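Local atomic coordinates of tumor necrosis factor receptor superfamily member 11B (Mus musculus, PDB entry 4E4D), a protein that acts as a secreted decoy receptor for the cytokine RANKL and thereby restrains osteoclast formation and bone resorption. Residues L8-E13 with T27-H32. Numbering follows the deposited sequence.
Sequences LHYDPE and TYLKQH
Tyr10 reaches across from strand 9-10 and brings its phenol oxygen up against both Leu29 and His32, the two residues that receive it on the facing segment. Its CG sits between the backbone N and the carbonyl carbon (chi1 72°), and from there the ring carries OH across to them. Tyrosine suits the place because it is long enough to bridge two backbones well apart and carries a polar end. That end accepts a weak, strongly bent hydrogen bond from His32, with ND1 3.2 Å from Tyr10 OH and an angle of 122° at the hydrogen. The imidazole nitrogen lies at the edge of the phenol ring, near its plane, and the two side chains cross at about a right angle. Leu29 comes at Tyr10 from the opposite direction, its CD1 4.1 Å from Tyr10 CZ, while its other methyl, CD2, lies over the rim of one face of the His32 imidazole. The compact, rigid ring of Pro12 slides past that imidazole, its CB and CG both 3.9 Å from His32 ND1, a short side chain filling the place beside the nitrogen. A serine in place of Tyr10 would probably open a gap beside Leu29 and leave His32 ND1 without this acceptor and its imidazole freer to turn. Tyr10 and Pro12 also touch Cys20, disulfide-bonded to Cys33, and Leu29 touches Cys23, bonded to Cys41. Such a small set of side chains packed beside disulfides is characteristic of the cysteine-rich repeats of TNF receptors, here the first.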
# COMPACT_ATOMS: atom_id res chain seq x y z
N LEU B 8 -10.48 10.14 -40.83
CA LEU B 8 -9.51 9.12 -40.46
C LEU B 8 -10.21 7.77 -40.41
O LEU B 8 -11.40 7.69 -40.08
CB LEU B 8 -8.88 9.44 -39.10
CG LEU B 8 -7.41 9.84 -39.16
CD1 LEU B 8 -7.26 11.32 -39.49
CD2 LEU B 8 -6.70 9.50 -37.85
N HIS B 9 -9.48 6.71 -40.73
CA HIS B 9 -10.10 5.39 -40.90
C HIS B 9 -9.41 4.26 -40.13
O HIS B 9 -8.18 4.20 -40.06
CB HIS B 9 -10.13 5.04 -42.39
CG HIS B 9 -11.13 5.83 -43.17
ND1 HIS B 9 -10.88 6.29 -44.45
CD2 HIS B 9 -12.39 6.23 -42.87
CE1 HIS B 9 -11.94 6.95 -44.89
NE2 HIS B 9 -12.87 6.93 -43.95
N TYR B 10 -10.22 3.37 -39.58
CA TYR B 10 -9.76 2.12 -39.00
C TYR B 10 -10.59 1.01 -39.63
O TYR B 10 -11.21 1.24 -40.67
CB TYR B 10 -9.91 2.13 -37.47
CG TYR B 10 -11.34 2.01 -36.99
CD1 TYR B 10 -12.23 3.06 -37.14
CD2 TYR B 10 -11.79 0.84 -36.39
CE1 TYR B 10 -13.54 2.95 -36.70
CE2 TYR B 10 -13.10 0.73 -35.95
CZ TYR B 10 -13.96 1.79 -36.11
OH TYR B 10 -15.27 1.68 -35.68
N ASP B 11 -10.64 -0.17 -39.03
CA ASP B 11 -11.41 -1.27 -39.63
C ASP B 11 -11.75 -2.42 -38.69
O ASP B 11 -10.86 -3.10 -38.18
CB ASP B 11 -10.66 -1.82 -40.84
CG ASP B 11 -9.19 -2.10 -40.55
OD1 ASP B 11 -8.81 -2.10 -39.37
OD2 ASP B 11 -8.43 -2.32 -41.52
N PRO B 12 -13.06 -2.65 -38.45
CA PRO B 12 -13.55 -3.85 -37.77
C PRO B 12 -13.97 -4.92 -38.78
O PRO B 12 -13.71 -4.76 -39.97
CB PRO B 12 -14.76 -3.33 -37.01
CG PRO B 12 -15.30 -2.26 -37.88
CD PRO B 12 -14.12 -1.64 -38.59
N GLU B 13 -14.61 -5.99 -38.32
CA GLU B 13 -15.07 -7.06 -39.21
C GLU B 13 -16.15 -7.93 -38.58
O GLU B 13 -16.17 -8.14 -37.36
CB GLU B 13 -13.89 -7.95 -39.63
CG GLU B 13 -14.30 -9.16 -40.45
CD GLU B 13 -13.20 -10.19 -40.57
OE1 GLU B 13 -12.01 -9.80 -40.55
OE2 GLU B 13 -13.52 -11.40 -40.67
N THR B 27 -17.03 13.48 -29.18
CA THR B 27 -17.97 12.37 -29.31
C THR B 27 -17.30 11.05 -28.95
O THR B 27 -16.07 10.96 -28.86
CB THR B 27 -18.51 12.25 -30.75
OG1 THR B 27 -17.48 11.78 -31.62
CG2 THR B 27 -19.02 13.60 -31.25
N TYR B 28 -18.12 10.02 -28.73
CA TYR B 28 -17.62 8.68 -28.49
C TYR B 28 -18.31 7.70 -29.43
O TYR B 28 -19.41 7.96 -29.92
CB TYR B 28 -17.86 8.26 -27.04
CG TYR B 28 -19.32 8.08 -26.68
CD1 TYR B 28 -19.94 6.85 -26.84
CD2 TYR B 28 -20.07 9.14 -26.20
CE1 TYR B 28 -21.28 6.68 -26.52
CE2 TYR B 28 -21.41 8.98 -25.88
CZ TYR B 28 -22.01 7.75 -26.04
OH TYR B 28 -23.33 7.58 -25.72
N LEU B 29 -17.66 6.57 -29.69
CA LEU B 29 -18.20 5.56 -30.59
C LEU B 29 -19.28 4.74 -29.90
O LEU B 29 -19.02 4.10 -28.88
CB LEU B 29 -17.07 4.64 -31.07
CG LEU B 29 -17.39 3.69 -32.23
CD1 LEU B 29 -16.09 3.19 -32.85
CD2 LEU B 29 -18.23 2.51 -31.76
N LYS B 30 -20.49 4.75 -30.45
CA LYS B 30 -21.59 3.98 -29.88
C LYS B 30 -21.90 2.73 -30.69
O LYS B 30 -22.32 1.72 -30.13
CB LYS B 30 -22.84 4.85 -29.75
CG LYS B 30 -23.88 4.24 -28.82
CD LYS B 30 -25.04 5.20 -28.56
CE LYS B 30 -25.90 4.71 -27.40
NZ LYS B 30 -26.41 3.33 -27.61
N GLN B 31 -21.69 2.79 -32.00
CA GLN B 31 -21.88 1.64 -32.87
C GLN B 31 -20.94 1.67 -34.07
O GLN B 31 -20.85 2.68 -34.77
CB GLN B 31 -23.33 1.56 -33.35
CG GLN B 31 -24.32 1.20 -32.26
CD GLN B 31 -25.72 0.92 -32.79
OE1 GLN B 31 -26.07 1.33 -33.89
NE2 GLN B 31 -26.52 0.22 -31.99
N HIS B 32 -20.25 0.56 -34.30
CA HIS B 32 -19.31 0.45 -35.40
C HIS B 32 -20.00 0.66 -36.74
O HIS B 32 -21.22 0.54 -36.85
CB HIS B 32 -18.65 -0.92 -35.40
CG HIS B 32 -17.73 -1.15 -34.24
ND1 HIS B 32 -16.36 -1.01 -34.34
CD2 HIS B 32 -17.98 -1.51 -32.96
CE1 HIS B 32 -15.81 -1.27 -33.17
NE2 HIS B 32 -16.77 -1.57 -32.31